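Cysteine protease-like VirA (Shigella flexneri, PDB 3EB8) is a secreted virulence effector that promotes bacterial entry into epithelial cells and spreading within and between them, although its assignment as a tubulin-cleaving protease is disputed. Local coordinates at residues A[146-151]-A[169-174]; A[156-161]-A[165-170]; A[192-197]-A[218-223]; A[252-257]-A[351-356]. All coordinates share one frame; numbering follows the deposited sequence.

Contact 1: residues A[146-151]-A[169-174]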
loop_
_atom_site.group_PDB
_atom_site.type_symbol
_atom_site.label_atom_id
_atom_site.label_comp_id
_atom_site.label_asym_id
_atom_site.label_seq_id
_atom_site.Cartn_x
_atom_site.Cartn_y
_atom_site.Cartn_z
ATOM N N ARG A 146 -4.608 17.000 -6.649
ATOM C CA ARG A 146 -5.179 17.303 -5.343
ATOM C C ARG A 146 -4.313 16.737 -4.215
ATOM O O ARG A 146 -3.987 17.452 -3.258
ATOM C CB ARG A 146 -6.618 16.785 -5.240
ATOM C CG ARG A 146 -7.536 17.397 -6.275
ATOM C CD ARG A 146 -8.906 16.732 -6.335
ATOM N NE ARG A 146 -9.426 16.752 -7.702
ATOM C CZ ARG A 146 -10.715 16.796 -8.022
ATOM N NH1 ARG A 146 -11.638 16.843 -7.071
ATOM N NH2 ARG A 146 -11.080 16.807 -9.299
ATOM N N ASP A 147 -3.924 15.470 -4.338
ATOM C CA ASP A 147 -3.179 14.814 -3.266
ATOM C C ASP A 147 -1.763 15.386 -3.066
ATOM O O ASP A 147 -1.324 15.594 -1.930
ATOM C CB ASP A 147 -3.132 13.296 -3.472
ATOM C CG ASP A 147 -2.592 12.562 -2.248
ATOM O OD1 ASP A 147 -3.380 11.839 -1.598
ATOM O OD2 ASP A 147 -1.391 12.724 -1.922
ATOM N N ILE A 148 -1.050 15.637 -4.159
ATOM C CA ILE A 148 0.276 16.220 -4.032
ATOM C C ILE A 148 0.158 17.634 -3.516
ATOM O O ILE A 148 0.959 18.068 -2.701
ATOM C CB ILE A 148 1.053 16.194 -5.356
ATOM C CG1 ILE A 148 1.358 14.743 -5.749
ATOM C CG2 ILE A 148 2.349 16.980 -5.227
ATOM C CD1 ILE A 148 1.978 13.929 -4.648
ATOM N N ARG A 149 -0.858 18.354 -3.971
ATOM C CA ARG A 149 -1.024 19.720 -3.521
ATOM C C ARG A 149 -1.161 19.741 -1.999
ATOM O O ARG A 149 -0.621 20.622 -1.325
ATOM C CB ARG A 149 -2.199 20.409 -4.211
ATOM C CG ARG A 149 -2.180 21.909 -4.014
ATOM C CD ARG A 149 -2.815 22.656 -5.162
ATOM N NE ARG A 149 -3.213 24.011 -4.775
ATOM C CZ ARG A 149 -2.415 25.070 -4.851
ATOM N NH1 ARG A 149 -1.172 24.932 -5.297
ATOM N NH2 ARG A 149 -2.850 26.262 -4.479
ATOM N N ALA A 150 -1.842 18.740 -1.455
ATOM C CA ALA A 150 -2.114 18.708 -0.023
ATOM C C ALA A 150 -1.084 17.897 0.753
ATOM O O ALA A 150 -1.233 17.690 1.952
ATOM C CB ALA A 150 -3.518 18.169 0.236
ATOM N N SER A 151 -0.041 17.440 0.071
ATOM C CA SER A 151 0.931 16.543 0.693
ATOM C C SER A 151 1.759 17.207 1.792
ATOM O O SER A 151 2.200 16.535 2.729
ATOM C CB SER A 151 1.858 15.903 -0.359
ATOM O OG SER A 151 2.961 16.737 -0.678
ATOM N N LEU A 169 9.941 17.158 -5.288
ATOM C CA LEU A 169 10.374 16.653 -6.580
ATOM C C LEU A 169 9.205 16.035 -7.324
ATOM O O LEU A 169 9.114 16.149 -8.546
ATOM C CB LEU A 169 11.468 15.605 -6.407
ATOM C CG LEU A 169 11.870 14.849 -7.665
ATOM C CD1 LEU A 169 12.223 15.824 -8.785
ATOM C CD2 LEU A 169 13.040 13.927 -7.361
ATOM N N ILE A 170 8.312 15.375 -6.589
ATOM C CA ILE A 170 7.099 14.875 -7.209
ATOM C C ILE A 170 6.254 16.046 -7.716
ATOM O O ILE A 170 5.752 16.015 -8.846
ATOM C CB ILE A 170 6.258 14.017 -6.262
ATOM C CG1 ILE A 170 7.071 12.823 -5.723
ATOM C CG2 ILE A 170 4.963 13.594 -6.958
ATOM C CD1 ILE A 170 7.327 11.735 -6.720
ATOM N N ALA A 171 6.096 17.079 -6.891
ATOM C CA ALA A 171 5.317 18.246 -7.296
ATOM C C ALA A 171 5.936 18.927 -8.521
ATOM O O ALA A 171 5.222 19.352 -9.422
ATOM C CB ALA A 171 5.179 19.238 -6.143
ATOM N N ASP A 172 7.261 19.026 -8.560
ATOM C CA ASP A 172 7.914 19.623 -9.722
ATOM C C ASP A 172 7.706 18.768 -10.982
ATOM O O ASP A 172 7.489 19.294 -12.070
ATOM C CB ASP A 172 9.412 19.840 -9.477
ATOM C CG ASP A 172 9.700 20.936 -8.472
ATOM O OD1 ASP A 172 8.768 21.697 -8.134
ATOM O OD2 ASP A 172 10.871 21.040 -8.030
ATOM N N LEU A 173 7.785 17.450 -10.827
ATOM C CA LEU A 173 7.556 16.524 -11.934
ATOM C C LEU A 173 6.122 16.624 -12.446
ATOM O O LEU A 173 5.887 16.788 -13.634
ATOM C CB LEU A 173 7.838 15.085 -11.492
ATOM C CG LEU A 173 7.466 13.959 -12.468
ATOM C CD1 LEU A 173 8.319 14.021 -13.713
ATOM C CD2 LEU A 173 7.618 12.591 -11.813
ATOM N N ILE A 174 5.167 16.532 -11.534
ATOM C CA ILE A 174 3.768 16.487 -11.904
ATOM C C ILE A 174 3.379 17.810 -12.565
ATOM O O ILE A 174 2.558 17.860 -13.490
ATOM C CB ILE A 174 2.883 16.124 -10.666
ATOM C CG1 ILE A 174 1.986 14.939 -10.994
ATOM C CG2 ILE A 174 2.095 17.332 -10.108
ATOM C CD1 ILE A 174 2.769 13.706 -11.368
#
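Ile-148 presses both branches of its side chain against one turn of the neighbouring helix, meeting Ile-170 with one and Ala-171 with the other. Its CG2 lies 3.7 Å from Ala-171 CB, close enough to the helix backbone to touch Ala-171 CA as well. The longer branch takes the other partner, with Ile-148 CD1 3.8 Å from Ile-170 CG2. This division of labour follows from the first torsion of Ile-148 (chi1 -66°), which puts CG2 opposite the backbone N and CG1 beside it. The two isoleucines cross at about a right angle, and the far end of Ile-170 turns off toward strand 157-160. The small methyl of Ala-171 lets the backbones come near, the CA atoms of Ile-148 and Ala-171 being 6.3 Å apart. This is helix-helix packing in the alpha/beta part of the fold: the last turn of helix 140-149 rests on helix 167-176. Just beyond that turn the buried Ser-151 folds back on Ile-148 O, which accepts from both Ser-151 N and Ser-151 OG. The hydroxyl bond (Ser-151 OG to Ile-148 O, 3.1 Å) lies in the carbonyl plane on a lone pair, with a C=O...donor angle of 134°. Packing slackens toward Ile-174, whose CG2 is 4.9 Å from Ile-148 CG2. Farther out the chemistry turns polar. Arg-146 and Arg-149 lie exposed on helix 140-149, while the partly exposed Asp-172 forms a salt bridge with Lys-168 and a hydrogen bond with Asn-204.

Contact 2: residues A[156-161]-A[165-170]; sequences TKIYFN and IPLKLI
A single backbone hydrogen bond joins the segments, from Ile-165 N to Ile-158 O (2.8 Å), with the donor almost in line with the carbonyl bond and an N-H...acceptor angle of 160°. It lies where the chain, having turned from strand 157-160 into the short antiparallel strand 163-164, leaves this hairpin for helix 167-176, with Pro-166 at the N-cap. Above the strand, Ile-158 and Ile-170 reach toward each other tip to tip, Ile-158 CD1 standing 3.8 Å from Ile-170 CG1. Leu-167 uses its two methyls differently. Its CD2 fits against both Thr-156 CG2 and Ile-158 CD1, each 4.0 Å away, whereas Leu-167 CD1 lies 3.5 Å from the carbonyl oxygen Thr-156 O. The side chains of Thr-156 and Leu-167 cross at about a right angle. With chi1 of Thr-156 at -62°, the methyl swings toward Leu-167 and OG1 is left to bond Asp-147 OD2 and His-277 N. At the other end Ile-165 CD1 touches Phe-160 CB at 4.2 Å. Tyr-159 points away from the helix and makes a cation-pi contact with Lys-280. One directional bond thus fixes the exit from the hairpin, while the helix is held to the strand by aliphatic groups, most of them buried, the polar end of Thr-156 being satisfied by partners outside the apolar interface.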
loop_
_atom_site.group_PDB
_atom_site.type_symbol
_atom_site.label_atom_id
_atom_site.label_comp_id
_atom_site.label_asym_id
_atom_site.label_seq_id
_atom_site.Cartn_x
_atom_site.Cartn_y
_atom_site.Cartn_z
ATOM N N THR A 156 1.460 11.350 3.098
ATOM C CA THR A 156 1.871 10.819 1.789
ATOM C C THR A 156 3.393 10.602 1.701
ATOM O O THR A 156 4.188 11.514 1.987
ATOM C CB THR A 156 1.389 11.728 0.602
ATOM O OG1 THR A 156 -0.046 11.778 0.573
ATOM C CG2 THR A 156 1.892 11.201 -0.735
ATOM N N LYS A 157 3.791 9.388 1.332
ATOM C CA LYS A 157 5.190 9.093 1.049
ATOM C C LYS A 157 5.306 8.203 -0.158
ATOM O O LYS A 157 4.522 7.281 -0.334
ATOM C CB LYS A 157 5.863 8.422 2.233
ATOM C CG LYS A 157 6.114 9.362 3.391
ATOM C CD LYS A 157 6.723 8.628 4.574
ATOM C CE LYS A 157 7.053 9.594 5.698
ATOM N NZ LYS A 157 7.157 8.866 6.992
ATOM N N ILE A 158 6.297 8.471 -0.992
ATOM C CA ILE A 158 6.445 7.738 -2.227
ATOM C C ILE A 158 7.859 7.219 -2.333
ATOM O O ILE A 158 8.816 7.972 -2.155
ATOM C CB ILE A 158 6.144 8.623 -3.433
ATOM C CG1 ILE A 158 4.750 9.224 -3.302
ATOM C CG2 ILE A 158 6.286 7.805 -4.738
ATOM C CD1 ILE A 158 4.598 10.537 -4.003
ATOM N N TYR A 159 7.984 5.932 -2.636
ATOM C CA TYR A 159 9.286 5.282 -2.724
ATOM C C TYR A 159 9.491 4.574 -4.054
ATOM O O TYR A 159 8.582 3.934 -4.564
ATOM C CB TYR A 159 9.445 4.247 -1.618
ATOM C CG TYR A 159 9.213 4.774 -0.249
ATOM C CD1 TYR A 159 7.951 4.721 0.326
ATOM C CD2 TYR A 159 10.254 5.331 0.489
ATOM C CE1 TYR A 159 7.724 5.213 1.604
ATOM C CE2 TYR A 159 10.041 5.827 1.773
ATOM C CZ TYR A 159 8.773 5.759 2.330
ATOM O OH TYR A 159 8.540 6.251 3.594
ATOM N N PHE A 160 10.681 4.695 -4.621
ATOM C CA PHE A 160 11.095 3.732 -5.622
ATOM C C PHE A 160 12.200 2.873 -5.030
ATOM O O PHE A 160 13.218 3.389 -4.575
ATOM C CB PHE A 160 11.576 4.403 -6.900
ATOM C CG PHE A 160 12.074 3.431 -7.921
ATOM C CD1 PHE A 160 11.231 2.931 -8.888
ATOM C CD2 PHE A 160 13.373 2.997 -7.901
ATOM C CE1 PHE A 160 11.691 2.024 -9.816
ATOM C CE2 PHE A 160 13.828 2.091 -8.824
ATOM C CZ PHE A 160 12.992 1.606 -9.780
ATOM N N ASN A 161 11.993 1.564 -5.026
ATOM C CA ASN A 161 12.965 0.644 -4.442
ATOM C C ASN A 161 13.500 1.085 -3.086
ATOM O O ASN A 161 14.702 1.149 -2.874
ATOM C CB ASN A 161 14.110 0.363 -5.422
ATOM C CG ASN A 161 13.959 -0.983 -6.116
ATOM O OD1 ASN A 161 14.188 -2.027 -5.499
ATOM N ND2 ASN A 161 13.558 -0.971 -7.396
ATOM N N ILE A 165 11.267 9.312 -2.555
ATOM C CA ILE A 165 11.295 10.380 -3.526
ATOM C C ILE A 165 10.737 11.640 -2.869
ATOM O O ILE A 165 9.578 11.688 -2.450
ATOM C CB ILE A 165 10.466 10.033 -4.771
ATOM C CG1 ILE A 165 10.977 8.741 -5.399
ATOM C CG2 ILE A 165 10.498 11.186 -5.773
ATOM C CD1 ILE A 165 10.333 8.395 -6.715
ATOM N N PRO A 166 11.569 12.669 -2.763
ATOM C CA PRO A 166 11.130 13.882 -2.078
ATOM C C PRO A 166 9.853 14.419 -2.716
ATOM O O PRO A 166 9.765 14.486 -3.943
ATOM C CB PRO A 166 12.293 14.850 -2.312
ATOM C CG PRO A 166 13.477 13.963 -2.542
ATOM C CD PRO A 166 12.966 12.739 -3.221
ATOM N N LEU A 167 8.887 14.804 -1.886
ATOM C CA LEU A 167 7.589 15.283 -2.348
ATOM C C LEU A 167 7.670 16.518 -3.236
ATOM O O LEU A 167 6.899 16.659 -4.187
ATOM C CB LEU A 167 6.655 15.536 -1.158
ATOM C CG LEU A 167 5.978 14.277 -0.605
ATOM C CD1 LEU A 167 5.385 14.521 0.786
ATOM C CD2 LEU A 167 4.911 13.751 -1.565
ATOM N N LYS A 168 8.594 17.415 -2.926
ATOM C CA LYS A 168 8.770 18.615 -3.733
ATOM C C LYS A 168 9.163 18.227 -5.168
ATOM O O LYS A 168 8.770 18.882 -6.140
ATOM C CB LYS A 168 9.813 19.541 -3.091
ATOM C CG LYS A 168 10.224 20.741 -3.936
ATOM C CD LYS A 168 9.086 21.747 -4.084
ATOM C CE LYS A 168 9.586 23.075 -4.650
ATOM N NZ LYS A 168 10.506 22.876 -5.810
ATOM N N LEU A 169 9.941 17.158 -5.288
ATOM C CA LEU A 169 10.374 16.653 -6.580
ATOM C C LEU A 169 9.205 16.035 -7.324
ATOM O O LEU A 169 9.114 16.149 -8.546
ATOM C CB LEU A 169 11.468 15.605 -6.407
ATOM C CG LEU A 169 11.870 14.849 -7.665
ATOM C CD1 LEU A 169 12.223 15.824 -8.785
ATOM C CD2 LEU A 169 13.040 13.927 -7.361
ATOM N N ILE A 170 8.312 15.375 -6.589
ATOM C CA ILE A 170 7.099 14.875 -7.209
ATOM C C ILE A 170 6.254 16.046 -7.716
ATOM O O ILE A 170 5.752 16.015 -8.846
ATOM C CB ILE A 170 6.258 14.017 -6.262
ATOM C CG1 ILE A 170 7.071 12.823 -5.723
ATOM C CG2 ILE A 170 4.963 13.594 -6.958
ATOM C CD1 ILE A 170 7.327 11.735 -6.720
#

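Contact 3: residues A[192-197]-A[218-223]; sequences LSYNQV and LFTSLF
Tyr-194 and Phe-223 bring aromatic rings to opposite ends of this contact, and each ring is met by a methyl or methylene group. Thr-220 CG2 approaches the Tyr-194 ring obliquely on its CD1-CE1 side, 3.5 Å from Tyr-194 CE1. One face of the Phe-223 ring takes Phe-219 CB, 4.1 Å above the plane and over its centre; the outer ring atoms meet Leu-169 and Leu-173 of helix 167-176. The third flat group, the Gln-196 amide, turns back on its own helix start: Ser-193 N donates to Gln-196 OE1 (2.7 Å) from 39° out of the carbonyl plane. In return Gln-196 N donates to Ser-193 OG (2.9 Å), which completes a capping box at the beginning of helix 194-204.

Between the rings sits Val-197. Its CG2 lies 3.9 Å from Thr-220 O, and its CB faces Phe-223 CB at 4.5 Å. The chi1 of Val-197, -34°, departs from a staggered value, with CG2 lodged between the backbone N and the carbonyl carbon. Thr-220 offers its methyl to Tyr-194 while its OG1 bonds Lys-216 O within helix 210-221. Both segments belong to the region described as tubulin-binding. Across the contact the chemistry is purely van der Waals; the hydroxyls of Ser-193 and Thr-220 and the amide oxygen of Gln-196 bond within their own segments or helices, Ser-193 and Gln-196 securing the start of helix 194-204.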
loop_
_atom_site.group_PDB
_atom_site.type_symbol
_atom_site.label_atom_id
_atom_site.label_comp_id
_atom_site.label_asym_id
_atom_site.label_seq_id
_atom_site.Cartn_x
_atom_site.Cartn_y
_atom_site.Cartn_z
ATOM N N LEU A 192 8.558 14.012 -20.527
ATOM C CA LEU A 192 9.553 15.067 -20.369
ATOM C C LEU A 192 10.858 14.743 -21.082
ATOM O O LEU A 192 11.311 13.596 -21.079
ATOM C CB LEU A 192 9.815 15.354 -18.882
ATOM C CG LEU A 192 8.857 16.329 -18.183
ATOM C CD1 LEU A 192 7.477 15.741 -18.123
ATOM C CD2 LEU A 192 9.322 16.693 -16.777
ATOM N N SER A 193 11.470 15.754 -21.690
ATOM C CA SER A 193 12.790 15.566 -22.274
ATOM C C SER A 193 13.809 15.243 -21.181
ATOM O O SER A 193 13.565 15.487 -20.004
ATOM C CB SER A 193 13.234 16.816 -23.026
ATOM O OG SER A 193 13.473 17.888 -22.130
ATOM N N TYR A 194 14.954 14.702 -21.576
ATOM C CA TYR A 194 16.060 14.587 -20.647
ATOM C C TYR A 194 16.423 15.959 -20.072
ATOM O O TYR A 194 16.684 16.090 -18.873
ATOM C CB TYR A 194 17.298 13.968 -21.302
ATOM C CG TYR A 194 18.519 14.183 -20.444
ATOM C CD1 TYR A 194 18.828 13.311 -19.410
ATOM C CD2 TYR A 194 19.332 15.287 -20.637
ATOM C CE1 TYR A 194 19.927 13.519 -18.609
ATOM C CE2 TYR A 194 20.435 15.507 -19.844
ATOM C CZ TYR A 194 20.729 14.621 -18.830
ATOM O OH TYR A 194 21.835 14.850 -18.044
ATOM N N ASN A 195 16.468 16.971 -20.937
ATOM C CA ASN A 195 16.732 18.332 -20.501
ATOM C C ASN A 195 15.815 18.789 -19.380
ATOM O O ASN A 195 16.276 19.322 -18.373
ATOM C CB ASN A 195 16.607 19.297 -21.668
ATOM C CG ASN A 195 17.798 19.254 -22.570
ATOM O OD1 ASN A 195 18.762 18.542 -22.291
ATOM N ND2 ASN A 195 17.750 20.013 -23.666
ATOM N N GLN A 196 14.515 18.580 -19.558
ATOM C CA GLN A 196 13.532 19.058 -18.597
ATOM C C GLN A 196 13.664 18.393 -17.235
ATOM O O GLN A 196 13.778 19.078 -16.217
ATOM C CB GLN A 196 12.114 18.884 -19.137
ATOM C CG GLN A 196 11.696 19.940 -20.155
ATOM C CD GLN A 196 10.762 19.375 -21.214
ATOM O OE1 GLN A 196 10.422 18.193 -21.190
ATOM N NE2 GLN A 196 10.348 20.215 -22.149
ATOM N N VAL A 197 13.648 17.062 -17.209
ATOM C CA VAL A 197 13.725 16.338 -15.946
ATOM C C VAL A 197 15.043 16.648 -15.243
ATOM O O VAL A 197 15.085 16.785 -14.025
ATOM C CB VAL A 197 13.585 14.811 -16.124
ATOM C CG1 VAL A 197 12.643 14.489 -17.257
ATOM C CG2 VAL A 197 14.931 14.158 -16.353
ATOM N N LEU A 218 19.381 7.618 -11.247
ATOM C CA LEU A 218 18.259 6.707 -11.188
ATOM C C LEU A 218 16.969 7.426 -11.570
ATOM O O LEU A 218 16.243 6.994 -12.472
ATOM C CB LEU A 218 18.151 6.135 -9.776
ATOM C CG LEU A 218 17.031 5.139 -9.492
ATOM C CD1 LEU A 218 17.073 4.043 -10.539
ATOM C CD2 LEU A 218 17.190 4.562 -8.086
ATOM N N PHE A 219 16.685 8.533 -10.892
ATOM C CA PHE A 219 15.441 9.242 -11.145
ATOM C C PHE A 219 15.442 9.957 -12.483
ATOM O O PHE A 219 14.392 10.270 -13.007
ATOM C CB PHE A 219 15.088 10.209 -10.007
ATOM C CG PHE A 219 14.876 9.521 -8.699
ATOM C CD1 PHE A 219 15.550 9.930 -7.565
ATOM C CD2 PHE A 219 14.043 8.413 -8.617
ATOM C CE1 PHE A 219 15.369 9.266 -6.353
ATOM C CE2 PHE A 219 13.855 7.751 -7.407
ATOM C CZ PHE A 219 14.521 8.184 -6.273
ATOM N N THR A 220 16.617 10.218 -13.033
ATOM C CA THR A 220 16.679 10.830 -14.356
ATOM C C THR A 220 16.171 9.863 -15.414
ATOM O O THR A 220 15.448 10.248 -16.327
ATOM C CB THR A 220 18.109 11.293 -14.718
ATOM O OG1 THR A 220 18.461 12.423 -13.909
ATOM C CG2 THR A 220 18.181 11.698 -16.182
ATOM N N SER A 221 16.565 8.602 -15.272
ATOM C CA SER A 221 16.150 7.542 -16.179
ATOM C C SER A 221 14.661 7.265 -16.019
ATOM O O SER A 221 13.898 7.400 -16.967
ATOM C CB SER A 221 16.981 6.279 -15.938
ATOM O OG SER A 221 16.339 5.138 -16.479
ATOM N N LEU A 222 14.235 6.882 -14.822
ATOM C CA LEU A 222 12.806 6.891 -14.532
ATOM C C LEU A 222 12.481 8.344 -14.801
ATOM O O LEU A 222 13.388 9.144 -14.979
ATOM C CB LEU A 222 12.540 6.568 -13.074
ATOM C CG LEU A 222 13.204 5.364 -12.413
ATOM C CD1 LEU A 222 13.038 5.432 -10.885
ATOM C CD2 LEU A 222 12.625 4.085 -12.968
ATOM N N PHE A 223 11.219 8.706 -14.841
ATOM C CA PHE A 223 10.845 10.113 -15.069
ATOM C C PHE A 223 10.779 10.413 -16.561
ATOM O O PHE A 223 9.981 11.236 -17.001
ATOM C CB PHE A 223 11.808 11.105 -14.393
ATOM C CG PHE A 223 11.576 11.295 -12.905
ATOM C CD1 PHE A 223 11.136 10.248 -12.103
ATOM C CD2 PHE A 223 11.845 12.519 -12.301
ATOM C CE1 PHE A 223 10.951 10.429 -10.742
ATOM C CE2 PHE A 223 11.651 12.708 -10.925
ATOM C CZ PHE A 223 11.205 11.657 -10.154
#

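Contact 4: residues A[252-257]-A[351-356]; sequences AQIMSE and FAIISP
Apolar packing carries most of the contact and centres on Ile-254, which points from helix 245-265 toward Phe-351 and Ile-353. Its CD1 lies obliquely beside the CD2-CE2 side of the Phe-351 ring, though the modelled approach is too close to be reliable. More loosely, Ile-254 CG1 stands 4.4 Å from Ile-353 CD1. A mixed contact follows one turn on: the extended Glu-257 chain arrives from the direction opposite to Ile-353 and sets Glu-257 OE1 3.5 Å from Ile-353 CD1.

The hydrogen bonds stay within each element or lead to other strands. Ser-256 OG reaches back to Ala-252 O (2.8 Å), and Ser-256 N bonds the same oxygen from the other face of the carbonyl plane. Ser-355 OG donates to Pro-356 O (2.7 Å) and also pairs with Thr-312 OG1, while His-310 NE2 bonds Ile-254 O.

The helix and strand segments run nearly parallel, 15° apart, with axes 11.2 Å from each other at closest approach. Ile-354, next along the strand, packs on helix 110-118 instead. Strand 348-356 is therefore sandwiched between helices, the layering expected of a mixed alpha/beta fold.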
loop_
_atom_site.group_PDB
_atom_site.type_symbol
_atom_site.label_atom_id
_atom_site.label_comp_id
_atom_site.label_asym_id
_atom_site.label_seq_id
_atom_site.Cartn_x
_atom_site.Cartn_y
_atom_site.Cartn_z
ATOM N N ALA A 252 -17.945 -1.789 2.923
ATOM C CA ALA A 252 -19.193 -1.332 3.530
ATOM C C ALA A 252 -19.290 -1.731 4.995
ATOM O O ALA A 252 -19.771 -0.949 5.819
ATOM C CB ALA A 252 -20.392 -1.865 2.765
ATOM N N GLN A 253 -18.852 -2.947 5.317
ATOM C CA GLN A 253 -18.868 -3.411 6.702
ATOM C C GLN A 253 -17.918 -2.585 7.557
ATOM O O GLN A 253 -18.216 -2.262 8.703
ATOM C CB GLN A 253 -18.498 -4.892 6.792
ATOM C CG GLN A 253 -19.548 -5.807 6.204
ATOM C CD GLN A 253 -19.134 -7.258 6.219
ATOM O OE1 GLN A 253 -17.946 -7.580 6.170
ATOM N NE2 GLN A 253 -20.117 -8.149 6.281
ATOM N N ILE A 254 -16.776 -2.246 6.979
ATOM C CA ILE A 254 -15.792 -1.446 7.665
ATOM C C ILE A 254 -16.304 -0.026 7.912
ATOM O O ILE A 254 -16.199 0.484 9.030
ATOM C CB ILE A 254 -14.460 -1.453 6.910
ATOM C CG1 ILE A 254 -13.709 -2.736 7.276
ATOM C CG2 ILE A 254 -13.653 -0.198 7.260
ATOM C CD1 ILE A 254 -12.588 -3.080 6.379
ATOM N N MET A 255 -16.885 0.601 6.893
ATOM C CA MET A 255 -17.417 1.945 7.079
ATOM C C MET A 255 -18.579 1.944 8.062
ATOM O O MET A 255 -18.766 2.919 8.790
ATOM C CB MET A 255 -17.813 2.596 5.753
ATOM C CG MET A 255 -16.616 2.913 4.865
ATOM S SD MET A 255 -17.057 3.837 3.373
ATOM C CE MET A 255 -18.154 2.687 2.554
ATOM N N SER A 256 -19.358 0.861 8.100
ATOM C CA SER A 256 -20.477 0.805 9.051
ATOM C C SER A 256 -19.922 0.801 10.449
ATOM O O SER A 256 -20.426 1.487 11.322
ATOM C CB SER A 256 -21.364 -0.433 8.863
ATOM O OG SER A 256 -21.946 -0.441 7.572
ATOM N N GLU A 257 -18.872 0.025 10.666
ATOM C CA GLU A 257 -18.234 -0.014 11.974
ATOM C C GLU A 257 -17.598 1.336 12.311
ATOM O O GLU A 257 -17.664 1.795 13.444
ATOM C CB GLU A 257 -17.193 -1.132 12.024
ATOM C CG GLU A 257 -16.033 -0.861 12.964
ATOM C CD GLU A 257 -15.117 -2.076 13.122
ATOM O OE1 GLU A 257 -13.887 -1.887 13.381
ATOM O OE2 GLU A 257 -15.641 -3.216 12.980
ATOM N N PHE A 351 -6.866 -5.383 3.154
ATOM C CA PHE A 351 -7.324 -4.486 4.211
ATOM C C PHE A 351 -6.644 -4.758 5.542
ATOM O O PHE A 351 -6.287 -5.884 5.846
ATOM C CB PHE A 351 -8.820 -4.664 4.455
ATOM C CG PHE A 351 -9.686 -3.912 3.513
ATOM C CD1 PHE A 351 -9.702 -4.228 2.161
ATOM C CD2 PHE A 351 -10.524 -2.908 3.978
ATOM C CE1 PHE A 351 -10.514 -3.545 1.290
ATOM C CE2 PHE A 351 -11.355 -2.222 3.108
ATOM C CZ PHE A 351 -11.352 -2.539 1.761
ATOM N N ALA A 352 -6.519 -3.723 6.355
ATOM C CA ALA A 352 -6.246 -3.909 7.762
ATOM C C ALA A 352 -6.816 -2.745 8.559
ATOM O O ALA A 352 -6.930 -1.623 8.065
ATOM C CB ALA A 352 -4.725 -4.066 8.033
ATOM N N ILE A 353 -7.175 -3.027 9.802
ATOM C CA ILE A 353 -7.516 -1.988 10.745
ATOM C C ILE A 353 -6.381 -1.826 11.754
ATOM O O ILE A 353 -5.851 -2.807 12.287
ATOM C CB ILE A 353 -8.860 -2.266 11.442
ATOM C CG1 ILE A 353 -10.009 -2.082 10.446
ATOM C CG2 ILE A 353 -9.086 -1.301 12.591
ATOM C CD1 ILE A 353 -11.362 -2.461 11.007
ATOM N N ILE A 354 -5.999 -0.574 11.977
ATOM C CA ILE A 354 -4.974 -0.221 12.942
ATOM C C ILE A 354 -5.637 0.631 14.020
ATOM O O ILE A 354 -6.233 1.669 13.727
ATOM C CB ILE A 354 -3.803 0.530 12.278
ATOM C CG1 ILE A 354 -3.070 -0.385 11.281
ATOM C CG2 ILE A 354 -2.840 1.049 13.318
ATOM C CD1 ILE A 354 -3.739 -0.503 9.922
ATOM N N SER A 355 -5.571 0.160 15.262
ATOM C CA SER A 355 -6.248 0.817 16.372
ATOM C C SER A 355 -5.263 1.377 17.396
ATOM O O SER A 355 -4.233 0.738 17.685
ATOM C CB SER A 355 -7.181 -0.175 17.071
ATOM O OG SER A 355 -7.754 0.395 18.232
ATOM N N PRO A 356 -5.574 2.570 17.948
ATOM C CA PRO A 356 -4.851 3.047 19.127
ATOM C C PRO A 356 -5.109 2.030 20.218
ATOM O O PRO A 356 -6.149 1.358 20.179
ATOM C CB PRO A 356 -5.566 4.351 19.488
ATOM C CG PRO A 356 -6.419 4.698 18.333
ATOM C CD PRO A 356 -6.725 3.429 17.617
#

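Contacts 1 and 2 form one continuous buried region: both use helix 167-176, which packs against helix 140-149 in one and strand 157-160 in the other, and Asp-147 bonds Thr-156 across them. Contact 3 lies farther out and is only partly buried, yet it meets the same helix through Phe-223 on Leu-169 and Leu-173, and meets contact 2 through Phe-219 on Ile-165. Contact 4, also buried, stands apart on the opposite side of the chain's centre from contacts 2 and 3, its nearest atoms about 14 Å from contact 2, though both reach the mixed sheet. Aliphatic packing dominates contacts 1 and 2, aromatic rings enter contacts 3 and 4, and contact 2 alone has a hydrogen bond between its segments.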